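Local coordinates for protein beta-phenylalanine aminotransferase (Variovorax paradoxus, PDB 4AO9) that catalyses the transfer of the amino group of beta-phenylalanine, a class-III aminotransferase reaction that uses pyridoxal-5'-phosphate, at residues Ala43-Arg46 against Gln47-Gln51; Asn59-Ser62 against Val63-Tyr66; Arg189-Pro192 against Thr193-Pro196; Ala395-Gly398 against Arg399-Gln402; Leu404-His407 against Leu408-Glu411. All coordinates share one frame; numbering follows the deposited sequence.

Contact 1: residues Ala43-Arg46 against Gln47-Gln51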
loop_
_atom_site.group_PDB
_atom_site.type_symbol
_atom_site.label_atom_id
_atom_site.label_comp_id
_atom_site.label_asym_id
_atom_site.label_seq_id
_atom_site.Cartn_x
_atom_site.Cartn_y
_atom_site.Cartn_z
ATOM N N ALA A 43 27.142 11.706 -12.510
ATOM C CA ALA A 43 26.807 11.247 -11.169
ATOM C C ALA A 43 25.518 10.414 -11.208
ATOM O O ALA A 43 25.444 9.361 -10.562
ATOM C CB ALA A 43 26.685 12.410 -10.204
ATOM N N SER A 44 24.525 10.853 -11.978
ATOM C CA SER A 44 23.315 10.034 -12.127
ATOM C C SER A 44 23.612 8.711 -12.817
ATOM O O SER A 44 23.029 7.679 -12.471
ATOM C CB SER A 44 22.190 10.783 -12.841
ATOM O OG SER A 44 21.517 11.644 -11.936
ATOM N N GLN A 45 24.539 8.717 -13.775
ATOM C CA GLN A 45 24.872 7.462 -14.439
ATOM C C GLN A 45 25.558 6.491 -13.477
ATOM O O GLN A 45 25.215 5.309 -13.451
ATOM C CB GLN A 45 25.722 7.676 -15.701
ATOM C CG GLN A 45 25.860 6.383 -16.508
ATOM C CD GLN A 45 26.522 6.578 -17.854
ATOM O OE1 GLN A 45 27.410 7.405 -18.007
ATOM N NE2 GLN A 45 26.078 5.812 -18.841
ATOM N N ARG A 46 26.526 6.990 -12.704
ATOM C CA ARG A 46 27.210 6.197 -11.678
ATOM C C ARG A 46 26.210 5.591 -10.695
ATOM O O ARG A 46 26.286 4.407 -10.359
ATOM C CB ARG A 46 28.209 7.082 -10.916
ATOM C CG ARG A 46 29.057 6.387 -9.854
ATOM C CD ARG A 46 30.065 7.361 -9.214
ATOM N NE ARG A 46 30.583 8.328 -10.188
ATOM C CZ ARG A 46 30.454 9.654 -10.097
ATOM N NH1 ARG A 46 29.841 10.212 -9.059
ATOM N NH2 ARG A 46 30.951 10.427 -11.052
ATOM N N GLN A 47 25.275 6.418 -10.243
ATOM C CA GLN A 47 24.286 5.977 -9.265
ATOM C C GLN A 47 23.383 4.886 -9.845
ATOM O O GLN A 47 23.092 3.888 -9.162
ATOM C CB GLN A 47 23.494 7.178 -8.760
ATOM C CG GLN A 47 22.391 6.865 -7.778
ATOM C CD GLN A 47 22.836 6.040 -6.586
ATOM O OE1 GLN A 47 23.984 6.126 -6.132
ATOM N NE2 GLN A 47 21.920 5.226 -6.073
ATOM N N PHE A 48 22.961 5.064 -11.097
ATOM C CA PHE A 48 22.153 4.062 -11.781
ATOM C C PHE A 48 22.866 2.718 -11.864
ATOM O O PHE A 48 22.289 1.676 -11.539
ATOM C CB PHE A 48 21.756 4.538 -13.188
ATOM C CG PHE A 48 21.053 3.489 -13.999
ATOM C CD1 PHE A 48 19.696 3.252 -13.810
ATOM C CD2 PHE A 48 21.751 2.732 -14.945
ATOM C CE1 PHE A 48 19.034 2.278 -14.560
ATOM C CE2 PHE A 48 21.101 1.746 -15.699
ATOM C CZ PHE A 48 19.735 1.520 -15.500
ATOM N N GLU A 49 24.127 2.740 -12.288
ATOM C CA GLU A 49 24.871 1.498 -12.445
ATOM C C GLU A 49 25.041 0.762 -11.119
ATOM O O GLU A 49 24.970 -0.471 -11.061
ATOM C CB GLU A 49 26.233 1.773 -13.090
ATOM C CG GLU A 49 26.130 2.152 -14.564
ATOM C CD GLU A 49 27.397 2.777 -15.158
ATOM O OE1 GLU A 49 28.384 3.027 -14.428
ATOM O OE2 GLU A 49 27.395 3.029 -16.378
ATOM N N ALA A 50 25.261 1.521 -10.052
ATOM C CA ALA A 50 25.450 0.931 -8.734
ATOM C C ALA A 50 24.150 0.308 -8.216
ATOM O O ALA A 50 24.134 -0.816 -7.690
ATOM C CB ALA A 50 25.967 1.991 -7.771
ATOM N N GLN A 51 23.058 1.040 -8.394
ATOM C CA GLN A 51 21.765 0.644 -7.857
ATOM C C GLN A 51 21.151 -0.520 -8.641
ATOM O O GLN A 51 20.357 -1.290 -8.085
ATOM C CB GLN A 51 20.856 1.869 -7.806
ATOM C CG GLN A 51 19.489 1.672 -7.179
ATOM C CD GLN A 51 18.859 2.999 -6.809
ATOM O OE1 GLN A 51 19.374 3.720 -5.948
ATOM N NE2 GLN A 51 17.758 3.335 -7.456
#
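Gln-47 N donates to Ala-43 O at 3.0 Å, and the three amides that follow repeat the step: Phe-48 N gives to Ser-44 O, Glu-49 N to Gln-45 O and Ala-50 N to Arg-46 O. All four carbonyls of 43-46 thus accept an amide four residues on, each donor standing somewhat out of the carbonyl plane. This is the regular i to i+4 pattern of an alpha helix, the short helix 42-51 near the surface of the subunit. Its first turn is satisfied from outside: the carboxylate of Asp-85 takes the amides of Ala-43 and Ser-44, one on each oxygen, while Ser-44 OG is bonded to Thr-72 N. Among the side chains, Glu-49 runs out extended, its CG passing 3.5 Å from Gln-45 O, and its OE2 lies 3.7 Å from Gln-45 CG. With a chi1 of -170° the Gln-45 chain leaves on the side opposite its own nitrogen and passes across that carboxylate at a slant, the amide and carboxylate planes 33° apart. Gln-47 NE2 makes a weak and well bent bond of 3.0 Å to Gln-51 OE1; the other end of that amide, Gln-51 NE2, donates to Ala-58 O.

Contact 2: residues Asn59-Ser62 against Val63-Tyr66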
loop_
_atom_site.group_PDB
_atom_site.type_symbol
_atom_site.label_atom_id
_atom_site.label_comp_id
_atom_site.label_asym_id
_atom_site.label_seq_id
_atom_site.Cartn_x
_atom_site.Cartn_y
_atom_site.Cartn_z
ATOM N N ASN A 59 15.397 0.024 -10.316
ATOM C CA ASN A 59 14.072 0.641 -10.340
ATOM C C ASN A 59 13.068 -0.006 -9.392
ATOM O O ASN A 59 13.057 -1.235 -9.232
ATOM C CB ASN A 59 13.548 0.584 -11.783
ATOM C CG ASN A 59 12.196 1.234 -11.952
ATOM O OD1 ASN A 59 11.187 0.548 -12.091
ATOM N ND2 ASN A 59 12.162 2.568 -11.938
ATOM N N SER A 60 12.220 0.827 -8.780
ATOM C CA SER A 60 11.151 0.336 -7.914
ATOM C C SER A 60 9.763 0.883 -8.288
ATOM O O SER A 60 8.756 0.506 -7.679
ATOM C CB SER A 60 11.486 0.667 -6.467
ATOM O OG SER A 60 10.579 0.025 -5.603
ATOM N N ARG A 61 9.722 1.770 -9.285
ATOM C CA ARG A 61 8.465 2.338 -9.808
ATOM C C ARG A 61 8.676 2.529 -11.289
ATOM O O ARG A 61 9.433 3.413 -11.693
ATOM C CB ARG A 61 8.161 3.698 -9.170
ATOM C CG ARG A 61 7.819 3.659 -7.692
ATOM C CD ARG A 61 7.846 5.047 -7.062
ATOM N NE ARG A 61 6.940 5.973 -7.742
ATOM C CZ ARG A 61 7.013 7.303 -7.644
ATOM N NH1 ARG A 61 7.948 7.880 -6.885
ATOM N NH2 ARG A 61 6.129 8.047 -8.295
ATOM N N SER A 62 8.021 1.701 -12.099
ATOM C CA SER A 62 8.329 1.627 -13.527
ATOM C C SER A 62 8.292 2.961 -14.265
ATOM O O SER A 62 9.125 3.203 -15.143
ATOM C CB SER A 62 7.434 0.591 -14.216
ATOM O OG SER A 62 7.666 -0.683 -13.660
ATOM N N VAL A 63 7.355 3.837 -13.906
ATOM C CA VAL A 63 7.225 5.123 -14.604
ATOM C C VAL A 63 8.452 6.031 -14.434
ATOM O O VAL A 63 8.687 6.936 -15.242
ATOM C CB VAL A 63 5.911 5.867 -14.206
ATOM C CG1 VAL A 63 6.090 6.682 -12.909
ATOM C CG2 VAL A 63 5.441 6.777 -15.338
ATOM N N LEU A 64 9.238 5.784 -13.387
ATOM C CA LEU A 64 10.417 6.597 -13.110
ATOM C C LEU A 64 11.596 6.211 -13.987
ATOM O O LEU A 64 12.562 6.959 -14.069
ATOM C CB LEU A 64 10.822 6.494 -11.638
ATOM C CG LEU A 64 9.797 6.925 -10.586
ATOM C CD1 LEU A 64 10.440 6.831 -9.204
ATOM C CD2 LEU A 64 9.235 8.336 -10.842
ATOM N N PHE A 65 11.538 5.046 -14.628
ATOM C CA PHE A 65 12.619 4.692 -15.540
ATOM C C PHE A 65 12.420 5.288 -16.927
ATOM O O PHE A 65 11.326 5.241 -17.487
ATOM C CB PHE A 65 12.792 3.178 -15.687
ATOM C CG PHE A 65 13.924 2.817 -16.608
ATOM C CD1 PHE A 65 13.713 2.684 -17.979
ATOM C CD2 PHE A 65 15.212 2.678 -16.111
ATOM C CE1 PHE A 65 14.774 2.391 -18.842
ATOM C CE2 PHE A 65 16.283 2.386 -16.971
ATOM C CZ PHE A 65 16.055 2.252 -18.336
ATOM N N TYR A 66 13.498 5.842 -17.472
ATOM C CA TYR A 66 13.546 6.188 -18.892
ATOM C C TYR A 66 14.965 5.995 -19.407
ATOM O O TYR A 66 15.937 6.043 -18.632
ATOM C CB TYR A 66 13.056 7.622 -19.157
ATOM C CG TYR A 66 13.658 8.657 -18.237
ATOM C CD1 TYR A 66 13.055 8.948 -17.006
ATOM C CD2 TYR A 66 14.833 9.347 -18.580
ATOM C CE1 TYR A 66 13.593 9.880 -16.135
ATOM C CE2 TYR A 66 15.382 10.293 -17.702
ATOM C CZ TYR A 66 14.754 10.555 -16.485
ATOM O OH TYR A 66 15.280 11.488 -15.616
#
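Between Arg-61 and Phe-65 the backbone winds into a single tight turn, in which Leu-64 N donates to Arg-61 O at 2.9 Å and Phe-65 N to Ser-62 O at 3.1 Å, both i to i+3 bonds. Arg-61 O is gripped twice, since Asn-59 ND2 reaches it at 2.9 Å from the opposite face of the carbonyl plane to Leu-64 N. A chi1 of -178° swings the Asn-59 amide to the side away from its own nitrogen and across the start of the turn, and the acceptor lies close to the amide plane. The same Asn-59 ND2 passes 3.9 Å from Phe-65 CB. Leu-64 rests against Arg-61 from CB to the guanidinium, touching most of its chain: Leu-64 CD1 is 3.9 Å from Arg-61 CB and 3.6 Å from Arg-61 NH1, while CD2 sits over one face of the guanidinium, offset toward its rim. The charge is met elsewhere: NH2 forms a salt bridge with Glu-95, and NE donates to Gly-319 O of the second subunit. Replacing Arg-61 by alanine is likely to leave Glu-95 without this charged mate, strip the cover from Leu-64 and remove a bond across the dimer interface. Ser-62 OG likewise bonds His-317 N of the second subunit, and Asn-59 OD1 takes Arg-147 of that chain. The bonding pattern is that of a short 3-10 turn, here set in an intersubunit loop whose arginine side chain comes to about 7 Å from a bound pyridoxal-5'-phosphate.

Contact 3: residues Arg189-Pro192 against Thr193-Pro196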
loop_
_atom_site.group_PDB
_atom_site.type_symbol
_atom_site.label_atom_id
_atom_site.label_comp_id
_atom_site.label_asym_id
_atom_site.label_seq_id
_atom_site.Cartn_x
_atom_site.Cartn_y
_atom_site.Cartn_z
ATOM N N ARG A 189 -6.878 -4.761 -23.417
ATOM C CA ARG A 189 -7.083 -5.938 -22.583
ATOM C C ARG A 189 -6.433 -5.676 -21.222
ATOM O O ARG A 189 -5.662 -4.735 -21.098
ATOM C CB ARG A 189 -6.424 -7.153 -23.241
ATOM C CG ARG A 189 -6.996 -7.520 -24.613
ATOM C CD ARG A 189 -6.155 -8.602 -25.290
ATOM N NE ARG A 189 -5.946 -9.757 -24.416
ATOM C CZ ARG A 189 -6.570 -10.927 -24.537
ATOM N NH1 ARG A 189 -7.453 -11.129 -25.512
ATOM N NH2 ARG A 189 -6.302 -11.907 -23.683
ATOM N N PRO A 190 -6.731 -6.508 -20.199
ATOM C CA PRO A 190 -6.026 -6.324 -18.930
ATOM C C PRO A 190 -4.521 -6.458 -19.124
ATOM O O PRO A 190 -4.064 -7.325 -19.890
ATOM C CB PRO A 190 -6.559 -7.472 -18.070
ATOM C CG PRO A 190 -7.938 -7.716 -18.611
ATOM C CD PRO A 190 -7.763 -7.555 -20.100
ATOM N N SER A 191 -3.771 -5.589 -18.452
ATOM C CA SER A 191 -2.321 -5.617 -18.545
ATOM C C SER A 191 -1.766 -6.897 -17.923
ATOM O O SER A 191 -2.459 -7.575 -17.158
ATOM C CB SER A 191 -1.726 -4.370 -17.889
ATOM O OG SER A 191 -2.244 -3.210 -18.510
ATOM N N PRO A 192 -0.509 -7.251 -18.266
ATOM C CA PRO A 192 0.034 -8.510 -17.750
ATOM C C PRO A 192 0.062 -8.645 -16.222
ATOM O O PRO A 192 0.020 -9.766 -15.716
ATOM C CB PRO A 192 1.467 -8.518 -18.301
ATOM C CG PRO A 192 1.411 -7.702 -19.514
ATOM C CD PRO A 192 0.392 -6.634 -19.263
ATOM N N THR A 193 0.127 -7.525 -15.505
ATOM C CA THR A 193 0.180 -7.549 -14.042
ATOM C C THR A 193 -1.190 -7.431 -13.372
ATOM O O THR A 193 -1.279 -7.407 -12.156
ATOM C CB THR A 193 1.098 -6.450 -13.473
ATOM O OG1 THR A 193 0.806 -5.207 -14.114
ATOM C CG2 THR A 193 2.566 -6.799 -13.712
ATOM N N THR A 194 -2.250 -7.363 -14.167
ATOM C CA THR A 194 -3.585 -7.131 -13.604
ATOM C C THR A 194 -4.180 -8.387 -12.975
ATOM O O THR A 194 -4.127 -9.472 -13.565
ATOM C CB THR A 194 -4.497 -6.494 -14.659
ATOM O OG1 THR A 194 -3.970 -5.199 -14.954
ATOM C CG2 THR A 194 -5.930 -6.351 -14.164
ATOM N N VAL A 195 -4.716 -8.227 -11.763
ATOM C CA VAL A 195 -5.346 -9.332 -11.034
ATOM C C VAL A 195 -6.493 -9.937 -11.840
ATOM O O VAL A 195 -7.239 -9.218 -12.491
ATOM C CB VAL A 195 -5.865 -8.865 -9.649
ATOM C CG1 VAL A 195 -6.841 -9.882 -9.006
ATOM C CG2 VAL A 195 -4.700 -8.609 -8.726
ATOM N N PRO A 196 -6.636 -11.266 -11.787
ATOM C CA PRO A 196 -7.611 -11.949 -12.626
ATOM C C PRO A 196 -9.056 -11.918 -12.115
ATOM O O PRO A 196 -9.688 -12.972 -11.982
ATOM C CB PRO A 196 -7.080 -13.392 -12.658
ATOM C CG PRO A 196 -6.408 -13.545 -11.339
ATOM C CD PRO A 196 -5.757 -12.222 -11.082
#
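Thr-194 folds back onto Ser-191 and Pro-190, and the close side of the contact lies along this line. Thr-194 N donates to Ser-191 O at 3.0 Å, with a nearly straight N-H (164°), although it approaches from well above the carbonyl plane. Thr-194 CB lies 3.4 Å from the same Ser-191 O. The hydroxyl also stays over the turn: Thr-194 OG1 stands anti to the carbonyl carbon (chi1 -65°), which leaves it 3.8 Å from Ser-191 CB and directs Thr-194 CG2 back toward Pro-190, whose CB is 4.1 Å away. The polar end of the threonine has its partner outside the turn, in Gly-185 O. The four residues Ser-191 to Thr-194 form a type I beta turn, with Pro-192 and Thr-193 at its corners, in the loop that leads from strand 171-175 to strand 198-202 of the large mixed sheet. Proline suits the first corner, since its ring holds phi near the required value (here -58°) and its nitrogen has no hydrogen to leave without a partner. Strand 198-202 lies under the tight side, where Phe-199 meets Thr-194 and Val-201 meets Pro-190. The looser, solvent side is that of Pro-192, which is exposed, its ring starting off away from the turn's second half; Thr-193, at the other corner, is buried. The second subunit also comes close here, with Leu-315 of that chain against Pro-192 and its Ala-316 against Thr-193.

Contact 4: residues Ala395-Gly398 against Arg399-Gln402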
loop_
_atom_site.group_PDB
_atom_site.type_symbol
_atom_site.label_atom_id
_atom_site.label_comp_id
_atom_site.label_asym_id
_atom_site.label_seq_id
_atom_site.Cartn_x
_atom_site.Cartn_y
_atom_site.Cartn_z
ATOM N N ALA A 395 -0.892 5.705 -32.918
ATOM C CA ALA A 395 0.093 5.882 -33.988
ATOM C C ALA A 395 1.130 6.968 -33.682
ATOM O O ALA A 395 1.999 7.252 -34.510
ATOM C CB ALA A 395 -0.610 6.148 -35.317
ATOM N N VAL A 396 1.048 7.555 -32.491
ATOM C CA VAL A 396 1.982 8.604 -32.068
ATOM C C VAL A 396 3.427 8.092 -32.043
ATOM O O VAL A 396 3.679 6.929 -31.715
ATOM C CB VAL A 396 1.571 9.224 -30.695
ATOM C CG1 VAL A 396 2.623 10.209 -30.168
ATOM C CG2 VAL A 396 0.212 9.915 -30.808
ATOM N N ASP A 397 4.359 8.965 -32.415
ATOM C CA ASP A 397 5.782 8.644 -32.423
ATOM C C ASP A 397 6.379 8.903 -31.044
ATOM O O ASP A 397 6.560 10.048 -30.632
ATOM C CB ASP A 397 6.489 9.489 -33.496
ATOM C CG ASP A 397 7.957 9.115 -33.699
ATOM O OD1 ASP A 397 8.511 8.272 -32.955
ATOM O OD2 ASP A 397 8.566 9.689 -34.629
ATOM N N GLY A 398 6.701 7.823 -30.338
ATOM C CA GLY A 398 7.268 7.919 -28.999
ATOM C C GLY A 398 8.574 8.689 -28.925
ATOM O O GLY A 398 8.922 9.224 -27.870
ATOM N N ARG A 399 9.300 8.761 -30.042
ATOM C CA ARG A 399 10.596 9.428 -30.065
ATOM C C ARG A 399 10.421 10.932 -29.882
ATOM O O ARG A 399 11.312 11.604 -29.371
ATOM C CB ARG A 399 11.359 9.135 -31.368
ATOM C CG ARG A 399 11.706 7.662 -31.581
ATOM C CD ARG A 399 12.222 7.410 -33.008
ATOM N NE ARG A 399 11.232 7.783 -34.019
ATOM C CZ ARG A 399 11.498 8.007 -35.305
ATOM N NH1 ARG A 399 12.736 7.907 -35.773
ATOM N NH2 ARG A 399 10.514 8.350 -36.126
ATOM N N LEU A 400 9.268 11.447 -30.306
ATOM C CA LEU A 400 8.959 12.863 -30.167
ATOM C C LEU A 400 8.735 13.257 -28.710
ATOM O O LEU A 400 9.171 14.323 -28.284
ATOM C CB LEU A 400 7.753 13.256 -31.037
ATOM C CG LEU A 400 7.919 13.054 -32.546
ATOM C CD1 LEU A 400 6.641 13.424 -33.269
ATOM C CD2 LEU A 400 9.095 13.862 -33.088
ATOM N N ARG A 401 8.055 12.396 -27.952
ATOM C CA ARG A 401 7.916 12.597 -26.507
ATOM C C ARG A 401 9.283 12.632 -25.818
ATOM O O ARG A 401 9.509 13.438 -24.913
ATOM C CB ARG A 401 7.045 11.500 -25.881
ATOM C CG ARG A 401 5.592 11.496 -26.357
ATOM C CD ARG A 401 4.717 10.727 -25.368
ATOM N NE ARG A 401 3.362 11.281 -25.245
ATOM C CZ ARG A 401 2.399 10.716 -24.519
ATOM N NH1 ARG A 401 2.628 9.590 -23.848
ATOM N NH2 ARG A 401 1.204 11.274 -24.453
ATOM N N GLN A 402 10.195 11.763 -26.262
ATOM C CA GLN A 402 11.548 11.745 -25.692
ATOM C C GLN A 402 12.289 13.040 -26.015
ATOM O O GLN A 402 12.909 13.647 -25.138
ATOM C CB GLN A 402 12.346 10.536 -26.178
ATOM C CG GLN A 402 11.786 9.195 -25.766
ATOM C CD GLN A 402 12.685 8.063 -26.195
ATOM O OE1 GLN A 402 13.776 7.874 -25.642
ATOM N NE2 GLN A 402 12.241 7.302 -27.183
#
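Asp-397 and Arg-399 are joined by a side-on salt bridge in which each carboxylate oxygen has its own nitrogen. Arg-399 NE gives to Asp-397 OD1 at 3.0 Å, almost straight (171°), in the guanidinium plane and on the syn lone pair; Arg-399 NH2 gives to Asp-397 OD2 at 2.8 Å along a more bent path. The two flat groups are nearly coplanar, 29° apart. Asp-397 OD1 has a second donor, Arg-399 N at 3.1 Å, which comes from above the carboxylate plane. The aspartate reaches these donors because its first torsion, -173°, turns the carboxylate away from its own amide. Held by three bonds, the carboxylate has little freedom to rotate, and its negative charge would be expected to interact favourably with the helix dipole. The far side of the guanidinium is occupied too, as Arg-399 NH1 meets Asp-27 in a further salt bridge. Farther out, Leu-400 N donates to Asp-397 O at 3.1 Å, and Gln-402 N to Gly-398 O at 3.3 Å. Leu-400 CD1 packs 3.9 Å from Asp-397 CB. Helix 23-40 covers the salt bridge, its Ile-26 touching Asp-397 and Arg-399. An aspartate whose side chain accepts the amide two residues on is the classic N-cap, here at the start of helix 398-410.

Contact 5: residues Leu404-His407 against Leu408-Glu411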
loop_
_atom_site.group_PDB
_atom_site.type_symbol
_atom_site.label_atom_id
_atom_site.label_comp_id
_atom_site.label_asym_id
_atom_site.label_seq_id
_atom_site.Cartn_x
_atom_site.Cartn_y
_atom_site.Cartn_z
ATOM N N LEU A 404 11.041 15.960 -26.626
ATOM C CA LEU A 404 10.439 16.987 -25.763
ATOM C C LEU A 404 10.989 16.941 -24.338
ATOM O O LEU A 404 11.386 17.971 -23.784
ATOM C CB LEU A 404 8.909 16.846 -25.726
ATOM C CG LEU A 404 8.181 17.841 -24.808
ATOM C CD1 LEU A 404 8.416 19.302 -25.216
ATOM C CD2 LEU A 404 6.695 17.531 -24.817
ATOM N N PHE A 405 11.006 15.738 -23.761
ATOM C CA PHE A 405 11.513 15.525 -22.408
ATOM C C PHE A 405 12.944 16.044 -22.240
ATOM O O PHE A 405 13.230 16.792 -21.303
ATOM C CB PHE A 405 11.431 14.036 -22.029
ATOM C CG PHE A 405 12.070 13.717 -20.710
ATOM C CD1 PHE A 405 11.392 13.969 -19.514
ATOM C CD2 PHE A 405 13.362 13.196 -20.659
ATOM C CE1 PHE A 405 11.990 13.696 -18.286
ATOM C CE2 PHE A 405 13.971 12.918 -19.427
ATOM C CZ PHE A 405 13.279 13.175 -18.243
ATOM N N PHE A 406 13.832 15.658 -23.157
ATOM C CA PHE A 406 15.233 16.085 -23.078
ATOM C C PHE A 406 15.404 17.578 -23.331
ATOM O O PHE A 406 16.211 18.235 -22.667
ATOM C CB PHE A 406 16.116 15.261 -24.023
ATOM C CG PHE A 406 16.258 13.821 -23.615
ATOM C CD1 PHE A 406 16.911 13.483 -22.428
ATOM C CD2 PHE A 406 15.745 12.798 -24.411
ATOM C CE1 PHE A 406 17.032 12.157 -22.040
ATOM C CE2 PHE A 406 15.860 11.468 -24.027
ATOM C CZ PHE A 406 16.510 11.147 -22.837
ATOM N N HIS A 407 14.614 18.114 -24.261
ATOM C CA HIS A 407 14.587 19.547 -24.492
ATOM C C HIS A 407 14.206 20.303 -23.220
ATOM O O HIS A 407 14.846 21.290 -22.871
ATOM C CB HIS A 407 13.629 19.919 -25.634
ATOM C CG HIS A 407 13.444 21.394 -25.795
ATOM N ND1 HIS A 407 14.383 22.196 -26.410
ATOM C CD2 HIS A 407 12.454 22.220 -25.382
ATOM C CE1 HIS A 407 13.970 23.449 -26.382
ATOM N NE2 HIS A 407 12.801 23.492 -25.769
ATOM N N LEU A 408 13.166 19.833 -22.529
ATOM C CA LEU A 408 12.722 20.504 -21.315
ATOM C C LEU A 408 13.809 20.469 -20.248
ATOM O O LEU A 408 14.050 21.473 -19.580
ATOM C CB LEU A 408 11.385 19.926 -20.815
ATOM C CG LEU A 408 10.175 20.299 -21.682
ATOM C CD1 LEU A 408 8.970 19.466 -21.251
ATOM C CD2 LEU A 408 9.863 21.792 -21.610
ATOM N N LEU A 409 14.504 19.339 -20.119
ATOM C CA LEU A 409 15.653 19.286 -19.204
ATOM C C LEU A 409 16.677 20.368 -19.543
ATOM O O LEU A 409 17.181 21.032 -18.642
ATOM C CB LEU A 409 16.332 17.912 -19.197
ATOM C CG LEU A 409 15.562 16.722 -18.617
ATOM C CD1 LEU A 409 16.414 15.466 -18.715
ATOM C CD2 LEU A 409 15.144 16.959 -17.166
ATOM N N ASN A 410 16.969 20.541 -20.835
ATOM C CA ASN A 410 17.904 21.592 -21.280
ATOM C C ASN A 410 17.438 23.001 -20.904
ATOM O O ASN A 410 18.259 23.906 -20.698
ATOM C CB ASN A 410 18.107 21.546 -22.799
ATOM C CG ASN A 410 18.770 20.267 -23.284
ATOM O OD1 ASN A 410 18.587 19.881 -24.447
ATOM N ND2 ASN A 410 19.541 19.618 -22.432
ATOM N N GLU A 411 16.119 23.178 -20.846
ATOM C CA GLU A 411 15.490 24.446 -20.485
ATOM C C GLU A 411 15.158 24.545 -18.990
ATOM O O GLU A 411 14.315 25.346 -18.592
ATOM C CB GLU A 411 14.227 24.667 -21.333
ATOM C CG GLU A 411 14.497 24.739 -22.840
ATOM C CD GLU A 411 15.590 25.738 -23.205
ATOM O OE1 GLU A 411 15.500 26.915 -22.790
ATOM O OE2 GLU A 411 16.550 25.336 -23.900
HETATM O O HOH W 1 17.109 21.790 -26.514
#
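His-407 lays one ring face against Glu-411, whose CG stands 4.0 Å from the His-407 ring centroid and 27° off its normal, a CH-pi contact one turn apart at the C-terminal end of alpha helix 398-410. Glu-411, the first residue to leave helical backbone angles, is still bonded through its N to His-407 O. On another side of the helix Leu-409 CD1 reaches Phe-405 CE2 at 3.6 Å, with Leu-409 CG over one face of that ring, offset toward the rim. Leu-404 CG and Leu-408 CD1 meet at 4.0 Å. Helix 429-445 packs over Leu-404 and Leu-408, and Phe-37 of helix 23-40 meets Phe-406 edge-to-face. The imidazole is positioned through NE2, which is held by hydrogen bonds to Ala-438 O and Ser-441 OG of helix 429-445; a chi1 of 173° points the ring toward them. A leucine in place of His-407 would probably leave Ala-438 O without this partner and deprive Glu-411 CG of its flat ring surface. At the other ring nitrogen a water lies 2.8 Å from His-407 ND1 and donates to Asn-410 OD1 at 3.2 Å.

Overall arrangement
All five are local contacts; contacts 1, 2 and 5 touch in a row, and contact 4 joins on through helix 398-410. Contact 2 is the hub: Phe-65 CE2 packs 3.7 Å from Phe-48 CE1 of contact 1, and Tyr-66 meets Phe-405 of contact 5 edge-to-face. Contacts 4 and 5 lie at the start and the end of that helix, with centres about 14 Å apart. Contact 3 stands apart in a loop beside the large sheet, its nearest atoms about 8 Å from contact 2. Contacts 1, 2 and 3 all touch the second subunit, whereas 4 and 5 do not. A bound pyridoxal-5'-phosphate is about 7 Å from the Arg-61 side chain and one is about 12 Å from that of Thr-194.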